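Local coordinates for protein SsRai1 (Scheffersomyces stipitis, PDB 5BTO) that removes NAD caps from RNA and hydrolyses 5'-triphosphate and methylguanosine-capped RNA ends using a divalent metal cation, and binds and stimulates the exoribonuclease Rat1, at residues A[265-277]-A[312-324]. Numbering follows the deposited sequence.
Sequences SNGQVVNFEKKLF and EIPLLIKNNALTE
The carboxylate of Glu273 and the side-chain amide of Asn320 meet with their planes 76° apart: Asn320 ND2 donates to Glu273 OE2 at 2.9 Å from above the carboxylate plane, 56° out of it. The bond ties helix 266-286 to the loop that follows helix 313-318, in the PD-(D/E)XK nuclease fold of the DXO/Dom3Z family. Helix 266-286 follows strand 254-261, which carries metal-binding Glu256 and substrate-binding Lys258, whereas helix 313-318 follows strand 302-309 of the same sheet. The two helices run nearly antiparallel, and the axes of 266-277 and 313-318 approach to 10.7 Å. Glu273 can reach the turn after the shorter helix because its CG is anti to the backbone N (chi1 -172°) and the chain stays extended to CD. The buried carboxylate is further satisfied by two waters. One donates to Glu273 OE1 and accepts from Glu324 N; the other lies 2.6 Å from both Glu273 OE2 and Leu322 O, with more acceptors around it than it has protons to give. Water thus links OE1 to the backbone N-H of Glu324 and can link OE2 to the carbonyl of Leu322. Apolar contacts extend along both sides of this polar centre. The side chains of Leu322 and Val269 cross at about a right angle, with Leu322 CD1 3.9 Å from Val269 CG1; the same methyl also meets Asn266 OD1. Farther along, Ile313 CG2 packs 3.8 Å from Leu276 CG, while Ile317 CD1 lies against CA and CB of Phe277, whose side chain also touches helix 333-350. At the outer margin, Glu324 OE2 lies against Val270 CG1 (3.5 Å) and Lys274 CD (3.6 Å).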
loop_
_atom_site.group_PDB
_atom_site.type_symbol
_atom_site.label_atom_id
_atom_site.label_comp_id
_atom_site.label_asym_id
_atom_site.label_seq_id
_atom_site.Cartn_x
_atom_site.Cartn_y
_atom_site.Cartn_z
ATOM N N SER A 265 6.767 -35.433 -8.036
ATOM C CA SER A 265 7.969 -34.614 -8.183
ATOM C C SER A 265 7.800 -33.329 -7.390
ATOM O O SER A 265 6.686 -32.980 -7.007
ATOM C CB SER A 265 8.212 -34.265 -9.652
ATOM O OG SER A 265 7.206 -33.381 -10.130
ATOM N N ASN A 266 8.906 -32.630 -7.144
ATOM C CA ASN A 266 8.842 -31.340 -6.458
ATOM C C ASN A 266 7.961 -30.370 -7.227
ATOM O O ASN A 266 7.177 -29.616 -6.636
ATOM C CB ASN A 266 10.244 -30.756 -6.266
ATOM C CG ASN A 266 11.101 -31.586 -5.329
ATOM O OD1 ASN A 266 10.596 -32.216 -4.401
ATOM N ND2 ASN A 266 12.407 -31.590 -5.569
ATOM N N GLY A 267 8.079 -30.399 -8.551
ATOM C CA GLY A 267 7.258 -29.561 -9.406
ATOM C C GLY A 267 5.767 -29.763 -9.207
ATOM O O GLY A 267 4.991 -28.801 -9.254
ATOM N N GLN A 268 5.357 -31.009 -8.980
ATOM C CA GLN A 268 3.947 -31.298 -8.774
ATOM C C GLN A 268 3.525 -30.810 -7.391
ATOM O O GLN A 268 2.391 -30.371 -7.197
ATOM C CB GLN A 268 3.643 -32.793 -8.951
ATOM C CG GLN A 268 3.852 -33.325 -10.366
ATOM C CD GLN A 268 3.004 -32.620 -11.413
ATOM O OE1 GLN A 268 1.900 -32.140 -11.136
ATOM N NE2 GLN A 268 3.522 -32.553 -12.629
ATOM N N VAL A 269 4.440 -30.865 -6.428
ATOM C CA VAL A 269 4.147 -30.317 -5.104
ATOM C C VAL A 269 3.915 -28.813 -5.230
ATOM O O VAL A 269 3.000 -28.250 -4.611
ATOM C CB VAL A 269 5.264 -30.611 -4.099
ATOM C CG1 VAL A 269 4.943 -29.983 -2.756
ATOM C CG2 VAL A 269 5.418 -32.117 -3.937
ATOM N N VAL A 270 4.735 -28.170 -6.054
ATOM C CA VAL A 270 4.541 -26.744 -6.345
ATOM C C VAL A 270 3.152 -26.459 -6.897
ATOM O O VAL A 270 2.448 -25.546 -6.417
ATOM C CB VAL A 270 5.580 -26.244 -7.358
ATOM C CG1 VAL A 270 5.152 -24.901 -7.957
ATOM C CG2 VAL A 270 6.929 -26.138 -6.689
ATOM N N ASN A 271 2.763 -27.230 -7.911
ATOM C CA ASN A 271 1.463 -27.065 -8.544
ATOM C C ASN A 271 0.375 -27.253 -7.503
ATOM O O ASN A 271 -0.583 -26.481 -7.440
ATOM C CB ASN A 271 1.247 -28.075 -9.679
ATOM C CG ASN A 271 2.123 -27.805 -10.896
ATOM O OD1 ASN A 271 2.611 -26.695 -11.091
ATOM N ND2 ASN A 271 2.311 -28.831 -11.730
ATOM N N PHE A 272 0.528 -28.283 -6.678
ATOM C CA PHE A 272 -0.502 -28.591 -5.702
ATOM C C PHE A 272 -0.658 -27.466 -4.688
ATOM O O PHE A 272 -1.782 -27.106 -4.303
ATOM C CB PHE A 272 -0.186 -29.905 -4.985
ATOM C CG PHE A 272 -1.215 -30.304 -3.964
ATOM C CD1 PHE A 272 -2.567 -30.223 -4.256
ATOM C CD2 PHE A 272 -0.831 -30.761 -2.721
ATOM C CE1 PHE A 272 -3.518 -30.585 -3.310
ATOM C CE2 PHE A 272 -1.781 -31.137 -1.771
ATOM C CZ PHE A 272 -3.126 -31.047 -2.072
ATOM N N GLU A 273 0.465 -26.910 -4.244
ATOM C CA GLU A 273 0.397 -25.890 -3.206
ATOM C C GLU A 273 -0.425 -24.683 -3.636
ATOM O O GLU A 273 -1.187 -24.135 -2.832
ATOM C CB GLU A 273 1.782 -25.441 -2.746
ATOM C CG GLU A 273 1.703 -24.527 -1.532
ATOM C CD GLU A 273 3.023 -23.899 -1.194
ATOM O OE1 GLU A 273 3.422 -22.954 -1.908
ATOM O OE2 GLU A 273 3.654 -24.349 -0.218
ATOM N N LYS A 274 -0.268 -24.268 -4.893
ATOM C CA LYS A 274 -1.054 -23.160 -5.430
ATOM C C LYS A 274 -2.544 -23.473 -5.346
ATOM O O LYS A 274 -3.349 -22.612 -4.980
ATOM C CB LYS A 274 -0.678 -22.864 -6.889
ATOM C CG LYS A 274 0.733 -22.355 -7.080
ATOM C CD LYS A 274 1.031 -22.127 -8.558
ATOM C CE LYS A 274 -0.092 -21.344 -9.235
ATOM N NZ LYS A 274 -0.396 -20.067 -8.526
ATOM N N LYS A 275 -2.901 -24.709 -5.688
ATOM C CA LYS A 275 -4.303 -25.120 -5.694
ATOM C C LYS A 275 -4.820 -25.224 -4.270
ATOM O O LYS A 275 -5.946 -24.819 -3.970
ATOM C CB LYS A 275 -4.473 -26.473 -6.402
ATOM C CG LYS A 275 -4.162 -26.461 -7.898
ATOM C CD LYS A 275 -4.322 -27.859 -8.501
ATOM C CE LYS A 275 -3.851 -27.911 -9.945
ATOM N NZ LYS A 275 -4.019 -29.278 -10.508
ATOM N N LEU A 276 -4.002 -25.789 -3.393
ATOM C CA LEU A 276 -4.396 -25.997 -2.007
ATOM C C LEU A 276 -4.630 -24.657 -1.312
ATOM O O LEU A 276 -5.570 -24.519 -0.523
ATOM C CB LEU A 276 -3.334 -26.829 -1.266
ATOM C CG LEU A 276 -3.657 -27.277 0.164
ATOM C CD1 LEU A 276 -4.871 -28.213 0.186
ATOM C CD2 LEU A 276 -2.452 -27.975 0.787
ATOM N N PHE A 277 -3.788 -23.664 -1.612
ATOM C CA PHE A 277 -3.993 -22.325 -1.067
ATOM C C PHE A 277 -5.321 -21.732 -1.552
ATOM O O PHE A 277 -6.075 -21.168 -0.762
ATOM C CB PHE A 277 -2.832 -21.406 -1.475
ATOM C CG PHE A 277 -3.059 -19.945 -1.136
ATOM C CD1 PHE A 277 -3.242 -19.549 0.174
ATOM C CD2 PHE A 277 -3.048 -18.990 -2.135
ATOM C CE1 PHE A 277 -3.444 -18.205 0.493
ATOM C CE2 PHE A 277 -3.245 -17.645 -1.840
ATOM C CZ PHE A 277 -3.441 -17.253 -0.518
ATOM N N GLU A 312 -6.270 -26.737 9.190
ATOM C CA GLU A 312 -4.906 -27.265 9.249
ATOM C C GLU A 312 -4.090 -26.904 8.004
ATOM O O GLU A 312 -2.875 -27.097 7.982
ATOM C CB GLU A 312 -4.888 -28.784 9.490
ATOM C CG GLU A 312 -5.162 -29.638 8.255
ATOM C CD GLU A 312 -5.307 -31.126 8.589
ATOM O OE1 GLU A 312 -4.536 -31.628 9.441
ATOM O OE2 GLU A 312 -6.193 -31.791 8.002
ATOM N N ILE A 313 -4.743 -26.350 6.985
ATOM C CA ILE A 313 -4.037 -26.082 5.735
ATOM C C ILE A 313 -2.951 -24.993 5.852
ATOM O O ILE A 313 -1.860 -25.150 5.308
ATOM C CB ILE A 313 -5.001 -25.773 4.559
ATOM C CG1 ILE A 313 -5.832 -27.024 4.222
ATOM C CG2 ILE A 313 -4.209 -25.318 3.331
ATOM C CD1 ILE A 313 -6.940 -26.785 3.198
ATOM N N PRO A 314 -3.243 -23.890 6.560
ATOM C CA PRO A 314 -2.203 -22.846 6.621
ATOM C C PRO A 314 -0.873 -23.360 7.175
ATOM O O PRO A 314 0.183 -22.965 6.676
ATOM C CB PRO A 314 -2.826 -21.790 7.545
ATOM C CG PRO A 314 -4.300 -21.928 7.278
ATOM C CD PRO A 314 -4.518 -23.435 7.150
ATOM N N LEU A 315 -0.917 -24.246 8.169
ATOM C CA LEU A 315 0.313 -24.770 8.750
ATOM C C LEU A 315 1.004 -25.768 7.808
ATOM O O LEU A 315 2.237 -25.806 7.723
ATOM C CB LEU A 315 0.045 -25.399 10.119
ATOM C CG LEU A 315 1.271 -25.923 10.862
ATOM C CD1 LEU A 315 2.298 -24.820 11.112
ATOM C CD2 LEU A 315 0.837 -26.573 12.165
ATOM N N LEU A 316 0.219 -26.569 7.092
ATOM C CA LEU A 316 0.808 -27.431 6.060
ATOM C C LEU A 316 1.602 -26.610 5.045
ATOM O O LEU A 316 2.718 -26.972 4.665
ATOM C CB LEU A 316 -0.260 -28.238 5.332
ATOM C CG LEU A 316 -0.849 -29.435 6.065
ATOM C CD1 LEU A 316 -1.911 -30.085 5.199
ATOM C CD2 LEU A 316 0.269 -30.432 6.398
ATOM N N ILE A 317 1.021 -25.502 4.604
ATOM C CA ILE A 317 1.702 -24.633 3.647
ATOM C C ILE A 317 2.963 -24.003 4.259
ATOM O O ILE A 317 4.041 -23.991 3.641
ATOM C CB ILE A 317 0.732 -23.564 3.114
ATOM C CG1 ILE A 317 -0.304 -24.218 2.186
ATOM C CG2 ILE A 317 1.471 -22.460 2.359
ATOM C CD1 ILE A 317 -1.392 -23.275 1.738
ATOM N N LYS A 318 2.837 -23.503 5.479
ATOM C CA LYS A 318 3.972 -22.895 6.164
ATOM C C LYS A 318 5.140 -23.866 6.298
ATOM O O LYS A 318 6.300 -23.481 6.115
ATOM C CB LYS A 318 3.561 -22.374 7.542
ATOM C CG LYS A 318 4.670 -21.639 8.285
ATOM C CD LYS A 318 4.154 -21.075 9.596
ATOM C CE LYS A 318 5.211 -20.238 10.303
ATOM N NZ LYS A 318 5.454 -18.928 9.618
ATOM N N ASN A 319 4.830 -25.117 6.637
ATOM C CA ASN A 319 5.858 -26.129 6.854
ATOM C C ASN A 319 6.409 -26.810 5.599
ATOM O O ASN A 319 7.272 -27.699 5.698
ATOM C CB ASN A 319 5.344 -27.184 7.822
ATOM C CG ASN A 319 5.281 -26.676 9.238
ATOM O OD1 ASN A 319 5.957 -25.711 9.586
ATOM N ND2 ASN A 319 4.471 -27.318 10.065
ATOM N N ASN A 320 5.918 -26.404 4.435
ATOM C CA ASN A 320 6.460 -26.886 3.161
ATOM C C ASN A 320 7.734 -26.139 2.752
ATOM O O ASN A 320 7.685 -24.960 2.422
ATOM C CB ASN A 320 5.411 -26.738 2.055
ATOM C CG ASN A 320 5.930 -27.172 0.697
ATOM O OD1 ASN A 320 6.935 -27.877 0.602
ATOM N ND2 ASN A 320 5.244 -26.756 -0.361
ATOM N N ALA A 321 8.868 -26.831 2.755
ATOM C CA ALA A 321 10.147 -26.218 2.380
ATOM C C ALA A 321 10.132 -25.567 0.989
ATOM O O ALA A 321 10.651 -24.460 0.810
ATOM C CB ALA A 321 11.270 -27.239 2.468
ATOM N N LEU A 322 9.561 -26.271 0.012
ATOM C CA LEU A 322 9.411 -25.760 -1.353
ATOM C C LEU A 322 8.519 -24.531 -1.338
ATOM O O LEU A 322 7.650 -24.427 -0.483
ATOM C CB LEU A 322 8.788 -26.828 -2.237
ATOM C CG LEU A 322 9.477 -28.182 -2.116
ATOM C CD1 LEU A 322 8.759 -29.233 -2.952
ATOM C CD2 LEU A 322 10.930 -28.047 -2.543
ATOM N N THR A 323 8.700 -23.620 -2.297
ATOM C CA THR A 323 8.153 -22.265 -2.139
ATOM C C THR A 323 7.380 -21.635 -3.317
ATOM O O THR A 323 7.707 -21.854 -4.485
ATOM C CB THR A 323 9.284 -21.293 -1.718
ATOM O OG1 THR A 323 9.965 -21.817 -0.569
ATOM C CG2 THR A 323 8.728 -19.921 -1.391
ATOM N N GLU A 324 6.343 -20.867 -2.964
ATOM C CA GLU A 324 5.658 -19.878 -3.825
ATOM C C GLU A 324 4.128 -19.902 -3.663
ATOM O O GLU A 324 3.391 -19.136 -4.311
ATOM C CB GLU A 324 6.050 -19.986 -5.300
ATOM C CG GLU A 324 5.210 -20.969 -6.085
ATOM C CD GLU A 324 5.343 -20.780 -7.577
ATOM O OE1 GLU A 324 6.205 -19.975 -7.998
ATOM O OE2 GLU A 324 4.583 -21.429 -8.325
HETATM O O HOH W 1 4.810 -21.100 -0.723
HETATM O O HOH W 2 5.739 -23.261 0.785
#